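Local coordinates for protein glycerophosphodiester phosphodiesterase (Cytophaga hutchinsonii ATCC 33406, PDB 3CH0) that belongs to the glycerophosphodiester phosphodiesterase family and is built on the TIM-barrel fold, with a core of mostly parallel strands surrounded by helices, at residues Pro22-Ile26 with Ala27-Lys31; Arg15-Arg18 with Gly19-Glu23; Met86-Ala89 with Asp90-Ile94; Ile261-Asp264 with Tyr265-Leu268. All blocks are in the same frame, centred on the assembly; numbering follows the deposited sequence.

Contact 2 touches both contact 1 and contact 4, which do not touch each other; all three are buried. Contacts 1 and 2 share Pro22 and Glu23 within the loop from strand 10-13 to helix 26-35: contact 2 folds the loop with arginine and glutamate charges, while contact 1 starts the helix with a threonine N-cap, a second threonine hydroxyl and an aromatic ring. Contact 4, at the end of strand 260-263, meets contact 2 through a salt bridge between Arg18 and Asp264 and relies on one threonine hydroxyl. Contact 3 differs in kind. Its centre lies about 21 Å from that of the chain, and its one-turn helix pairs an apolar inner side with a water-bridged outer one.

Contact 1 (Pro22-Ile26 with Ala27-Lys31); sequences PENTI and AAFTK
Thr25 and Ala28 meet where helix 26-35 begins, with the threonine in the N-cap position. Its OG1 accepts from Ala28 N at 3.2 Å in a fairly straight bond (162°). The hydroxyl reaches that N-H because it sits between its own backbone N and carbonyl carbon (chi1 63°), which also lets Thr25 OG1 donate to Pro22 O at 2.8 Å. One small side chain thus ties the helix start to the type II turn Pro22-Thr25. Asn24 takes the positive-phi corner of that turn, a backbone shape asparagine tolerates well. In the TIM barrel this is the junction where the loop after strand 10-13 passes into its helix, and the methyl of Ala28 is small enough to fit 3.3 Å from CB to Pro22 O. Phe29 turns back over the turn with CG beside its backbone N (chi1 -61°). The ring lies obliquely against the peptide, its CE2 3.6 Å from Asn24 C, and its CZ is 3.7 Å from Asn24 OD1; the Asn24 amide ND2 is held by Asp43. Leu40 and Val54 also touch the buried ring. The next residue, Thr30, one turn on from Ile26, folds its hydroxyl back onto the helix: Thr30 OG1 donates to Ile26 O at 2.8 Å from above the carbonyl plane, while Thr30 N reaches the same oxygen nearly along the C=O axis, also at 2.8 Å.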
ATOM      1  N   PRO A  22      -0.337  -8.869  11.493  1.00  9.99           N
ATOM      2  CA  PRO A  22       0.667  -7.798  11.411  1.00 10.12           C
ATOM      3  C   PRO A  22       0.816  -7.247   9.998  1.00 10.43           C
ATOM      4  O   PRO A  22       0.938  -7.985   9.008  1.00  9.78           O
ATOM      5  CB  PRO A  22       1.923  -8.461  11.918  1.00 10.66           C
ATOM      6  CG  PRO A  22       1.416  -9.470  12.949  1.00 11.57           C
ATOM      7  CD  PRO A  22       0.192 -10.026  12.260  1.00  8.97           C
ATOM      8  N   GLU A  23       0.705  -5.930   9.884  1.00 10.29           N
ATOM      9  CA  GLU A  23       0.669  -5.328   8.547  1.00  9.68           C
ATOM     10  C   GLU A  23       1.897  -5.602   7.698  1.00  9.00           C
ATOM     11  O   GLU A  23       3.026  -5.649   8.214  1.00  9.33           O
ATOM     12  CB  GLU A  23       0.564  -3.815   8.725  1.00  8.41           C
ATOM     13  CG  GLU A  23       1.772  -3.090   9.286  1.00  9.94           C
ATOM     14  CD  GLU A  23       1.434  -1.686   9.706  1.00 11.54           C
ATOM     15  OE1 GLU A  23       0.668  -1.574  10.676  1.00 10.72           O
ATOM     16  OE2 GLU A  23       2.075  -0.733   9.140  1.00 11.24           O
ATOM     17  N   ASN A  24       1.692  -5.728   6.408  1.00  8.92           N
ATOM     18  CA  ASN A  24       2.821  -5.721   5.482  1.00  8.62           C
ATOM     19  C   ASN A  24       3.808  -6.896   5.731  1.00  9.32           C
ATOM     20  O   ASN A  24       4.976  -6.796   5.394  1.00 10.41           O
ATOM     21  CB  ASN A  24       3.542  -4.368   5.494  1.00  8.68           C
ATOM     22  CG  ASN A  24       2.871  -3.316   4.617  1.00 10.70           C
ATOM     23  OD1 ASN A  24       2.297  -3.610   3.565  1.00 10.04           O
ATOM     24  ND2 ASN A  24       2.956  -2.051   5.070  1.00 10.39           N
ATOM     25  N   THR A  25       3.250  -8.025   6.186  1.00 10.06           N
ATOM     26  CA  THR A  25       4.056  -9.220   6.442  1.00 10.14           C
ATOM     27  C   THR A  25       3.611 -10.313   5.488  1.00  9.19           C
ATOM     28  O   THR A  25       2.493 -10.356   4.979  1.00  9.93           O
ATOM     29  CB  THR A  25       3.897  -9.691   7.905  1.00 10.71           C
ATOM     30  OG1 THR A  25       2.534 -10.065   8.145  1.00 10.66           O
ATOM     31  CG2 THR A  25       4.367  -8.609   8.874  1.00 10.31           C
ATOM     32  N   ILE A  26       4.532 -11.243   5.287  1.00 11.36           N
ATOM     33  CA  ILE A  26       4.244 -12.403   4.436  1.00  9.65           C
ATOM     34  C   ILE A  26       3.026 -13.151   5.009  1.00  9.45           C
ATOM     35  O   ILE A  26       2.145 -13.564   4.260  1.00 11.09           O
ATOM     36  CB  ILE A  26       5.441 -13.344   4.347  1.00 12.17           C
ATOM     37  CG1 ILE A  26       6.601 -12.690   3.574  1.00 11.62           C
ATOM     38  CG2 ILE A  26       5.042 -14.707   3.707  1.00 10.59           C
ATOM     39  CD1 ILE A  26       6.276 -12.212   2.184  1.00 11.54           C
ATOM     40  N   ALA A  27       2.905 -13.237   6.328  1.00 10.93           N
ATOM     41  CA  ALA A  27       1.682 -13.861   6.889  1.00 10.60           C
ATOM     42  C   ALA A  27       0.420 -13.119   6.434  1.00 11.47           C
ATOM     43  O   ALA A  27      -0.551 -13.745   6.013  1.00 11.47           O
ATOM     44  CB  ALA A  27       1.741 -13.936   8.403  1.00 13.60           C
ATOM     45  N   ALA A  28       0.422 -11.786   6.531  1.00 10.56           N
ATOM     46  CA  ALA A  28      -0.736 -11.020   6.109  1.00 10.40           C
ATOM     47  C   ALA A  28      -1.043 -11.184   4.626  1.00  9.23           C
ATOM     48  O   ALA A  28      -2.197 -11.302   4.207  1.00 11.05           O
ATOM     49  CB  ALA A  28      -0.561  -9.481   6.455  1.00 11.24           C
ATOM     50  N   PHE A  29       0.008 -11.157   3.807  1.00  8.82           N
ATOM     51  CA  PHE A  29      -0.212 -11.300   2.375  1.00 10.82           C
ATOM     52  C   PHE A  29      -0.741 -12.680   2.038  1.00 10.76           C
ATOM     53  O   PHE A  29      -1.602 -12.813   1.201  1.00 11.00           O
ATOM     54  CB  PHE A  29       0.999 -11.011   1.531  1.00 10.91           C
ATOM     55  CG  PHE A  29       1.488  -9.591   1.703  1.00 11.52           C
ATOM     56  CD1 PHE A  29       0.652  -8.546   1.400  1.00 10.58           C
ATOM     57  CD2 PHE A  29       2.757  -9.314   2.187  1.00 10.69           C
ATOM     58  CE1 PHE A  29       1.066  -7.237   1.572  1.00  9.94           C
ATOM     59  CE2 PHE A  29       3.175  -7.978   2.375  1.00 12.44           C
ATOM     60  CZ  PHE A  29       2.286  -6.975   2.072  1.00  9.18           C
ATOM     61  N   THR A  30      -0.229 -13.691   2.700  1.00 10.78           N
ATOM     62  CA  THR A  30      -0.696 -15.077   2.455  1.00 12.65           C
ATOM     63  C   THR A  30      -2.140 -15.261   2.860  1.00 11.12           C
ATOM     64  O   THR A  30      -2.920 -15.788   2.105  1.00 12.74           O
ATOM     65  CB  THR A  30       0.182 -16.065   3.224  1.00 12.88           C
ATOM     66  OG1 THR A  30       1.575 -15.886   2.887  1.00 13.16           O
ATOM     67  CG2 THR A  30      -0.251 -17.530   2.920  1.00 14.62           C
ATOM     68  N   LYS A  31      -2.528 -14.721   4.021  1.00  9.19           N
ATOM     69  CA  LYS A  31      -3.920 -14.721   4.441  1.00 10.55           C
ATOM     70  C   LYS A  31      -4.816 -14.021   3.425  1.00 11.07           C
ATOM     71  O   LYS A  31      -5.892 -14.530   3.088  1.00 12.46           O
ATOM     72  CB  LYS A  31      -4.035 -14.075   5.826  1.00 13.18           C
ATOM     73  CG  LYS A  31      -5.442 -13.831   6.331  1.00 17.37           C
ATOM     74  CD  LYS A  31      -6.177 -15.042   6.684  1.00 17.62           C
ATOM     75  CE  LYS A  31      -7.534 -14.662   7.280  1.00 24.81           C
ATOM     76  NZ  LYS A  31      -8.374 -15.880   7.484  1.00 26.74           N
TER

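Contact 2 (Arg15-Arg18 with Gly19-Glu23); sequences RGCR and GLLPE
Cys17 and Leu20 form the tight half of this loop. Cys17 O is gripped by two amides: Leu20 N at 2.8 Å, from above the carbonyl plane, and Leu21 N at 3.1 Å, more nearly in line with the carbonyl. This pair of hydrogen bonds turns the chain sharply, and Cys17 SG packs against the bend, 4.0 Å from Leu20 CB. Cysteine suits the spot because its short side chain still has a bulky, greasy end; Ala28 and Lys31 of helix 26-35 touch it too. Gly16 supplies the positive phi needed just before.

The other half is polar. Arg15 and Glu23 run side by side, with Arg15 CB 3.7 Å from Glu23 CB. They end in a salt bridge from Arg15 NH1 to Glu23 OE2 at 3.0 Å, somewhat bent (146°), the donor coming from above the carboxylate plane. The looser side is where water 1 stands between Arg18 and Glu23, 2.6 Å from Glu23 OE1 and 3.0 Å from Arg18 NH1. A bend at chi3 (63°) brings the Arg18 guanidinium over a face of that of Arg15, while Asp264 holds its NH2. Arg15 bonds citric acid and both arginines bond glycerol, molecules probably from the crystallisation liquor; the citric acid and paired arginines are consistent with an anion-friendly pocket at the C-terminal strand ends, where TIM barrels carry their sites.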
ATOM      1  N   ARG A  15      -2.206  -3.363   3.321  1.00  7.43           N
ATOM      2  CA  ARG A  15      -1.047  -3.963   3.974  1.00  9.83           C
ATOM      3  C   ARG A  15      -1.226  -5.443   4.158  1.00 10.58           C
ATOM      4  O   ARG A  15      -0.845  -6.038   5.153  1.00 10.13           O
ATOM      5  CB  ARG A  15      -0.700  -3.253   5.293  1.00 10.23           C
ATOM      6  CG  ARG A  15      -0.692  -1.691   5.169  1.00  9.14           C
ATOM      7  CD  ARG A  15      -0.243  -0.930   6.394  1.00  6.54           C
ATOM      8  NE  ARG A  15      -0.607   0.470   6.204  1.00  9.35           N
ATOM      9  CZ  ARG A  15      -0.641   1.357   7.161  1.00 10.27           C
ATOM     10  NH1 ARG A  15      -0.097   1.111   8.358  1.00 11.47           N
ATOM     11  NH2 ARG A  15      -1.140   2.537   6.894  1.00 12.48           N
ATOM     12  N   GLY A  16      -1.824  -6.014   3.124  1.00  8.22           N
ATOM     13  CA  GLY A  16      -2.207  -7.442   3.115  1.00 10.69           C
ATOM     14  C   GLY A  16      -3.517  -7.545   3.864  1.00 11.92           C
ATOM     15  O   GLY A  16      -4.571  -7.759   3.285  1.00  9.95           O
ATOM     16  N   CYS A  17      -3.486  -7.384   5.180  1.00 10.50           N
ATOM     17  CA  CYS A  17      -4.717  -7.390   5.967  1.00  8.74           C
ATOM     18  C   CYS A  17      -4.414  -6.939   7.394  1.00 13.15           C
ATOM     19  O   CYS A  17      -4.553  -7.690   8.341  1.00 10.04           O
ATOM     20  CB  CYS A  17      -5.446  -8.750   5.969  1.00 10.99           C
ATOM     21  SG  CYS A  17      -4.438 -10.132   6.489  1.00 11.86           S
ATOM     22  N   ARG A  18      -4.041  -5.691   7.543  1.00  9.38           N
ATOM     23  CA  ARG A  18      -3.649  -5.146   8.880  1.00  9.56           C
ATOM     24  C   ARG A  18      -4.637  -5.373  10.007  1.00 10.14           C
ATOM     25  O   ARG A  18      -4.248  -5.553  11.171  1.00 10.76           O
ATOM     26  CB  ARG A  18      -3.332  -3.647   8.785  1.00  9.81           C
ATOM     27  CG  ARG A  18      -3.128  -2.943  10.138  1.00 10.37           C
ATOM     28  CD  ARG A  18      -2.663  -1.497   9.924  1.00 10.85           C
ATOM     29  NE  ARG A  18      -3.658  -0.692   9.218  1.00 10.31           N
ATOM     30  CZ  ARG A  18      -3.755   0.638   9.277  1.00 11.03           C
ATOM     31  NH1 ARG A  18      -2.875   1.338   9.959  1.00 11.47           N
ATOM     32  NH2 ARG A  18      -4.757   1.251   8.649  1.00 10.46           N
ATOM     33  N   GLY A  19      -5.926  -5.369   9.700  1.00  9.65           N
ATOM     34  CA  GLY A  19      -6.915  -5.616  10.767  1.00  7.95           C
ATOM     35  C   GLY A  19      -6.811  -7.021  11.349  1.00 12.98           C
ATOM     36  O   GLY A  19      -7.238  -7.246  12.501  1.00 13.07           O
ATOM     37  N   LEU A  20      -6.302  -7.974  10.565  1.00 11.86           N
ATOM     38  CA  LEU A  20      -6.292  -9.375  10.947  1.00 11.74           C
ATOM     39  C   LEU A  20      -4.948  -9.871  11.421  1.00 12.29           C
ATOM     40  O   LEU A  20      -4.854 -10.725  12.318  1.00 13.46           O
ATOM     41  CB  LEU A  20      -6.700 -10.225   9.745  1.00 10.65           C
ATOM     42  CG  LEU A  20      -8.045  -9.833   9.073  1.00 10.23           C
ATOM     43  CD1 LEU A  20      -8.356 -10.753   7.860  1.00 13.87           C
ATOM     44  CD2 LEU A  20      -9.211  -9.787  10.075  1.00 11.62           C
ATOM     45  N   LEU A  21      -3.875  -9.367  10.800  1.00 10.90           N
ATOM     46  CA  LEU A  21      -2.524  -9.869  11.002  1.00 11.12           C
ATOM     47  C   LEU A  21      -1.541  -8.709  10.921  1.00 11.29           C
ATOM     48  O   LEU A  21      -1.877  -7.682  10.328  1.00 10.10           O
ATOM     49  CB  LEU A  21      -2.167 -10.897   9.938  1.00 11.87           C
ATOM     50  CG  LEU A  21      -2.695 -12.336  10.143  1.00 14.69           C
ATOM     51  CD1 LEU A  21      -2.482 -13.150   8.882  1.00 14.60           C
ATOM     52  CD2 LEU A  21      -1.926 -12.975  11.330  1.00 17.91           C
ATOM     53  N   PRO A  22      -0.337  -8.869  11.493  1.00  9.99           N
ATOM     54  CA  PRO A  22       0.667  -7.798  11.411  1.00 10.12           C
ATOM     55  C   PRO A  22       0.816  -7.247   9.998  1.00 10.43           C
ATOM     56  O   PRO A  22       0.938  -7.985   9.008  1.00  9.78           O
ATOM     57  CB  PRO A  22       1.923  -8.461  11.918  1.00 10.66           C
ATOM     58  CG  PRO A  22       1.416  -9.470  12.949  1.00 11.57           C
ATOM     59  CD  PRO A  22       0.192 -10.026  12.260  1.00  8.97           C
ATOM     60  N   GLU A  23       0.705  -5.930   9.884  1.00 10.29           N
ATOM     61  CA  GLU A  23       0.669  -5.328   8.547  1.00  9.68           C
ATOM     62  C   GLU A  23       1.897  -5.602   7.698  1.00  9.00           C
ATOM     63  O   GLU A  23       3.026  -5.649   8.214  1.00  9.33           O
ATOM     64  CB  GLU A  23       0.564  -3.815   8.725  1.00  8.41           C
ATOM     65  CG  GLU A  23       1.772  -3.090   9.286  1.00  9.94           C
ATOM     66  CD  GLU A  23       1.434  -1.686   9.706  1.00 11.54           C
ATOM     67  OE1 GLU A  23       0.668  -1.574  10.676  1.00 10.72           O
ATOM     68  OE2 GLU A  23       2.075  -0.733   9.140  1.00 11.24           O
TER
HETATM   69  O   HOH W   1      -0.454   0.673  11.521  1.00 12.29           O

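Contact 3 (Met86-Ala89 with Asp90-Ile94); sequences MNYA and DIKEI
Met86 and Ile91 pack across a one-turn helix, 88-91, in the long excursion that leaves the barrel after strand 52-54. Ile91 is the buried member. Its CG1 lies 3.7 Å from Met86 CB, and the two side chains cross obliquely, while the Ile91 and Tyr88 side chains cross at about a right angle, with CG2 of Ile91 3.9 Å from Tyr88 CE1. A branched aliphatic suits this place, since one arm can serve each neighbour. Met86, a selenomethionine in the crystal, bends at chi3 (63°), which swings its CE to within 3.5 Å of Ile94 CD1, tip to tip, extending the apolar side of the helix to Ile94.

Asp90 lies on the exposed side. Asn87 precedes the helix at the N-cap position, and there its backbone rather than its side chain meets the first turn: Asn87 O accepts from both Asp90 N and Ile91 N. The Asp90 carboxylate is joined to Asn87 by water. Water 2 lies 2.5 Å from Asp90 OD2 and links it to Asn87 N, and water 3 links the same oxygen to Asn87 ND2. An acid near a helix start is also probably favoured by the helix dipole.

Beside this core, Tyr88 is fixed by its OH bonding Lys114 O. Lys92 crosses it at about a right angle, and its CB makes a CH-pi contact over one ring face, 4.0 Å from the Tyr88 centroid and 28° off the ring normal.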
HETATM    1  N   MSE A  86      19.956   1.468   7.701  1.00 15.05           N
HETATM    2  CA  MSE A  86      20.194   0.070   8.076  1.00 15.10           C
HETATM    3  C   MSE A  86      20.299  -0.887   6.908  1.00 16.35           C
HETATM    4  O   MSE A  86      19.519  -0.836   5.951  1.00 15.46           O
HETATM    5  CB  MSE A  86      19.037  -0.378   8.991  1.00 13.80           C
HETATM    6  CG  MSE A  86      18.874   0.471  10.223  1.00 15.14           C
HETATM    7 SE   MSE A  86      17.209   0.086  11.187  0.75 19.10          SE
HETATM    8  CE  MSE A  86      17.619  -1.703  11.619  1.00 20.85           C
ATOM      9  N   ASN A  87      21.267  -1.817   6.941  1.00 16.30           N
ATOM     10  CA  ASN A  87      21.281  -2.873   5.956  1.00 16.14           C
ATOM     11  C   ASN A  87      20.116  -3.838   6.187  1.00 13.19           C
ATOM     12  O   ASN A  87      19.655  -3.993   7.319  1.00 15.73           O
ATOM     13  CB  ASN A  87      22.602  -3.655   5.982  1.00 17.32           C
ATOM     14  CG  ASN A  87      23.763  -2.797   5.560  1.00 23.72           C
ATOM     15  OD1 ASN A  87      23.654  -2.095   4.582  1.00 20.66           O
ATOM     16  ND2 ASN A  87      24.884  -2.848   6.314  1.00 23.71           N
ATOM     17  N   TYR A  88      19.660  -4.463   5.115  1.00 16.53           N
ATOM     18  CA  TYR A  88      18.518  -5.347   5.269  1.00 15.22           C
ATOM     19  C   TYR A  88      18.818  -6.480   6.288  1.00 16.59           C
ATOM     20  O   TYR A  88      17.916  -6.910   7.013  1.00 15.56           O
ATOM     21  CB  TYR A  88      18.015  -5.899   3.960  1.00 14.41           C
ATOM     22  CG  TYR A  88      16.767  -6.707   4.179  1.00 14.72           C
ATOM     23  CD1 TYR A  88      15.596  -6.095   4.631  1.00 13.92           C
ATOM     24  CD2 TYR A  88      16.761  -8.093   4.019  1.00 18.42           C
ATOM     25  CE1 TYR A  88      14.466  -6.827   4.933  1.00 13.20           C
ATOM     26  CE2 TYR A  88      15.622  -8.852   4.315  1.00 14.05           C
ATOM     27  CZ  TYR A  88      14.464  -8.210   4.744  1.00 16.15           C
ATOM     28  OH  TYR A  88      13.379  -8.995   5.024  1.00 14.62           O
ATOM     29  N   ALA A  89      20.077  -6.935   6.328  1.00 18.64           N
ATOM     30  CA  ALA A  89      20.437  -8.024   7.261  1.00 17.81           C
ATOM     31  C   ALA A  89      20.088  -7.656   8.681  1.00 17.22           C
ATOM     32  O   ALA A  89      19.733  -8.525   9.475  1.00 19.23           O
ATOM     33  CB  ALA A  89      21.949  -8.358   7.145  1.00 18.67           C
ATOM     34  N   ASP A  90      20.131  -6.372   9.020  1.00 15.23           N
ATOM     35  CA  ASP A  90      19.746  -5.899  10.325  1.00 17.32           C
ATOM     36  C   ASP A  90      18.250  -5.626  10.470  1.00 17.56           C
ATOM     37  O   ASP A  90      17.691  -5.818  11.552  1.00 15.95           O
ATOM     38  CB  ASP A  90      20.582  -4.686  10.742  1.00 20.63           C
ATOM     39  CG  ASP A  90      22.091  -5.002  10.727  1.00 23.00           C
ATOM     40  OD1 ASP A  90      22.446  -6.058  11.290  1.00 25.97           O
ATOM     41  OD2 ASP A  90      22.872  -4.275  10.102  1.00 28.21           O
ATOM     42  N   ILE A  91      17.642  -5.129   9.392  1.00 15.11           N
ATOM     43  CA  ILE A  91      16.206  -4.825   9.381  1.00 15.35           C
ATOM     44  C   ILE A  91      15.430  -6.129   9.657  1.00 15.44           C
ATOM     45  O   ILE A  91      14.482  -6.145  10.454  1.00 13.53           O
ATOM     46  CB  ILE A  91      15.793  -4.200   8.009  1.00 14.23           C
ATOM     47  CG1 ILE A  91      16.382  -2.764   7.906  1.00 14.64           C
ATOM     48  CG2 ILE A  91      14.255  -4.256   7.815  1.00 14.54           C
ATOM     49  CD1 ILE A  91      16.274  -2.204   6.457  1.00 15.67           C
ATOM     50  N   LYS A  92      15.908  -7.217   9.061  1.00 15.14           N
ATOM     51  CA  LYS A  92      15.176  -8.504   9.062  1.00 15.98           C
ATOM     52  C   LYS A  92      15.190  -9.206  10.445  1.00 17.03           C
ATOM     53  O   LYS A  92      14.489 -10.205  10.660  1.00 19.41           O
ATOM     54  CB  LYS A  92      15.685  -9.428   7.953  1.00 19.95           C
ATOM     55  CG  LYS A  92      16.978 -10.152   8.249  1.00 21.46           C
ATOM     56  CD  LYS A  92      17.411 -11.020   7.066  1.00 22.67           C
ATOM     57  CE  LYS A  92      18.565 -11.952   7.477  1.00 30.48           C
ATOM     58  NZ  LYS A  92      18.974 -12.880   6.384  1.00 38.33           N
ATOM     59  N   GLU A  93      15.956  -8.666  11.369  1.00 16.43           N
ATOM     60  CA  GLU A  93      16.034  -9.214  12.718  1.00 20.26           C
ATOM     61  C   GLU A  93      15.058  -8.661  13.723  1.00 19.89           C
ATOM     62  O   GLU A  93      15.010  -9.145  14.859  1.00 21.39           O
ATOM     63  CB  GLU A  93      17.463  -9.072  13.253  1.00 20.15           C
ATOM     64  CG  GLU A  93      18.475  -9.842  12.418  1.00 21.34           C
ATOM     65  CD  GLU A  93      18.191 -11.368  12.301  1.00 32.10           C
ATOM     66  OE1 GLU A  93      17.621 -11.948  13.262  1.00 34.82           O
ATOM     67  OE2 GLU A  93      18.531 -11.976  11.257  1.00 30.83           O
ATOM     68  N   ILE A  94      14.216  -7.705  13.313  1.00 14.05           N
ATOM     69  CA  ILE A  94      13.422  -6.923  14.237  1.00 13.81           C
ATOM     70  C   ILE A  94      11.940  -7.337  14.095  1.00 13.03           C
ATOM     71  O   ILE A  94      11.349  -7.300  12.979  1.00 14.67           O
ATOM     72  CB  ILE A  94      13.594  -5.418  13.937  1.00 12.66           C
ATOM     73  CG1 ILE A  94      15.060  -4.998  14.221  1.00 17.20           C
ATOM     74  CG2 ILE A  94      12.650  -4.604  14.767  1.00 13.41           C
ATOM     75  CD1 ILE A  94      15.526  -3.651  13.649  1.00 18.22           C
TER
HETATM   76  O   HOH W   2      22.716  -1.870   9.362  1.00 24.65           O
HETATM   77  O   HOH W   3      24.997  -4.680   8.595  1.00 29.23           O
HETATM   78  O   HOH W   4      20.681 -10.854   9.960  1.00 30.17           O

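Contact 4 (Ile261-Asp264 with Tyr265-Leu268); sequences IITD and YPDL
Thr263 and Tyr265 make the innermost contact: Tyr265 N donates to Thr263 OG1 at 3.0 Å with an angle of 157°. A side-chain oxygen accepting from the amide two residues on defines an ST turn, and it bends the chain as it leaves strand 260-263. The hydroxyl is placed for this by lying opposite the backbone N of Thr263 (chi1 -179°), which leaves the methyl to pack: Thr263 CG2 is 3.6 Å from Pro266 CA. Threonine thus gives the turn both a polar and an apolar arm.

Around this, Asp264 O lies over one face of the Tyr265 ring, 3.8 Å from its CG. The ring of Pro266 closes on the same peptide, with CD 3.3 Å from Asp264 C. Proline, having no N-H to leave unused, readily opens the following 3-10 segment, where Leu268 N bonds Tyr265 O at 2.9 Å.

Further out, Val244 O is the main partner of the Thr263 hydroxyl, with Asn245 OD1 also close to it. The Asp264 carboxylate is set by His14, Arg18 and Asn245. The turn follows directly on the C-terminal end of strand 260-263, which pairs in parallel with strand 10-13, and so sits at the C-terminal rim of the TIM barrel, where the last strand closes against the first.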
ATOM      1  N   ILE A 261     -12.120  -1.128  -3.266  1.00 10.24           N
ATOM      2  CA  ILE A 261     -11.987  -0.732  -1.853  1.00  8.64           C
ATOM      3  C   ILE A 261     -10.669  -1.217  -1.329  1.00 10.96           C
ATOM      4  O   ILE A 261     -10.290  -2.352  -1.566  1.00 11.85           O
ATOM      5  CB  ILE A 261     -13.094  -1.347  -0.977  1.00 12.15           C
ATOM      6  CG1 ILE A 261     -14.428  -0.683  -1.330  1.00 13.45           C
ATOM      7  CG2 ILE A 261     -12.799  -1.257   0.578  1.00 12.88           C
ATOM      8  CD1 ILE A 261     -14.664   0.698  -0.742  1.00 12.18           C
ATOM      9  N   ILE A 262      -9.983  -0.316  -0.618  1.00  8.71           N
ATOM     10  CA  ILE A 262      -8.814  -0.648   0.173  1.00  7.25           C
ATOM     11  C   ILE A 262      -9.299  -0.764   1.631  1.00  8.08           C
ATOM     12  O   ILE A 262      -9.748   0.212   2.196  1.00 10.66           O
ATOM     13  CB  ILE A 262      -7.677   0.384  -0.058  1.00  8.78           C
ATOM     14  CG1 ILE A 262      -7.208   0.389  -1.514  1.00 10.67           C
ATOM     15  CG2 ILE A 262      -6.524   0.210   1.037  1.00  8.87           C
ATOM     16  CD1 ILE A 262      -6.589   1.699  -1.905  1.00  9.95           C
ATOM     17  N   THR A 263      -9.058  -1.934   2.218  1.00  9.27           N
ATOM     18  CA  THR A 263      -9.527  -2.208   3.563  1.00  7.83           C
ATOM     19  C   THR A 263      -8.579  -3.026   4.421  1.00  8.51           C
ATOM     20  O   THR A 263      -7.930  -3.944   3.932  1.00  8.96           O
ATOM     21  CB  THR A 263     -10.884  -2.985   3.502  1.00 11.18           C
ATOM     22  OG1 THR A 263     -11.380  -3.251   4.836  1.00 10.08           O
ATOM     23  CG2 THR A 263     -10.808  -4.334   2.756  1.00  9.98           C
ATOM     24  N   ASP A 264      -8.535  -2.687   5.711  1.00  9.49           N
ATOM     25  CA  ASP A 264      -7.773  -3.484   6.683  1.00  7.72           C
ATOM     26  C   ASP A 264      -8.418  -4.845   6.963  1.00  7.69           C
ATOM     27  O   ASP A 264      -7.774  -5.695   7.555  1.00  9.62           O
ATOM     28  CB  ASP A 264      -7.635  -2.716   8.003  1.00  9.94           C
ATOM     29  CG  ASP A 264      -6.694  -1.562   7.875  1.00 11.11           C
ATOM     30  OD1 ASP A 264      -5.587  -1.758   7.297  1.00 11.50           O
ATOM     31  OD2 ASP A 264      -7.043  -0.459   8.350  1.00 11.94           O
ATOM     32  N   TYR A 265      -9.713  -4.969   6.645  1.00  9.19           N
ATOM     33  CA  TYR A 265     -10.525  -6.147   6.933  1.00 10.52           C
ATOM     34  C   TYR A 265     -11.120  -6.754   5.664  1.00  9.05           C
ATOM     35  O   TYR A 265     -12.354  -6.746   5.419  1.00 10.54           O
ATOM     36  CB  TYR A 265     -11.622  -5.739   7.933  1.00 10.10           C
ATOM     37  CG  TYR A 265     -11.127  -5.267   9.262  1.00 10.63           C
ATOM     38  CD1 TYR A 265     -10.780  -6.190  10.254  1.00 11.03           C
ATOM     39  CD2 TYR A 265     -10.988  -3.948   9.513  1.00 13.94           C
ATOM     40  CE1 TYR A 265     -10.343  -5.770  11.495  1.00 12.65           C
ATOM     41  CE2 TYR A 265     -10.495  -3.501  10.723  1.00 13.47           C
ATOM     42  CZ  TYR A 265     -10.218  -4.416  11.724  1.00 15.56           C
ATOM     43  OH  TYR A 265      -9.744  -3.948  12.918  1.00 14.25           O
ATOM     44  N   PRO A 266     -10.254  -7.298   4.785  1.00  9.97           N
ATOM     45  CA  PRO A 266     -10.750  -7.836   3.524  1.00 11.56           C
ATOM     46  C   PRO A 266     -11.707  -9.030   3.732  1.00 13.45           C
ATOM     47  O   PRO A 266     -12.512  -9.314   2.854  1.00 11.45           O
ATOM     48  CB  PRO A 266      -9.489  -8.178   2.750  1.00 10.00           C
ATOM     49  CG  PRO A 266      -8.446  -8.430   3.785  1.00 10.88           C
ATOM     50  CD  PRO A 266      -8.786  -7.405   4.880  1.00 11.25           C
ATOM     51  N   ASP A 267     -11.650  -9.665   4.896  1.00 12.34           N
ATOM     52  CA  ASP A 267     -12.619 -10.688   5.289  1.00 15.07           C
ATOM     53  C   ASP A 267     -14.098 -10.211   5.231  1.00 12.98           C
ATOM     54  O   ASP A 267     -15.026 -11.033   5.065  1.00 14.17           O
ATOM     55  CB  ASP A 267     -12.263 -11.265   6.671  1.00 15.55           C
ATOM     56  CG  ASP A 267     -12.206 -10.231   7.768  1.00 16.55           C
ATOM     57  OD1 ASP A 267     -11.650  -9.155   7.555  1.00 15.48           O
ATOM     58  OD2 ASP A 267     -12.640 -10.540   8.910  1.00 22.18           O
ATOM     59  N   LEU A 268     -14.324  -8.897   5.327  1.00 12.56           N
ATOM     60  CA  LEU A 268     -15.686  -8.356   5.196  1.00 14.80           C
ATOM     61  C   LEU A 268     -16.365  -8.813   3.907  1.00 16.22           C
ATOM     62  O   LEU A 268     -17.569  -9.016   3.868  1.00 16.93           O
ATOM     63  CB  LEU A 268     -15.685  -6.816   5.286  1.00 14.56           C
ATOM     64  CG  LEU A 268     -15.398  -6.248   6.695  1.00 15.82           C
ATOM     65  CD1 LEU A 268     -15.089  -4.782   6.698  1.00 14.34           C
ATOM     66  CD2 LEU A 268     -16.548  -6.527   7.670  1.00 17.86           C
TER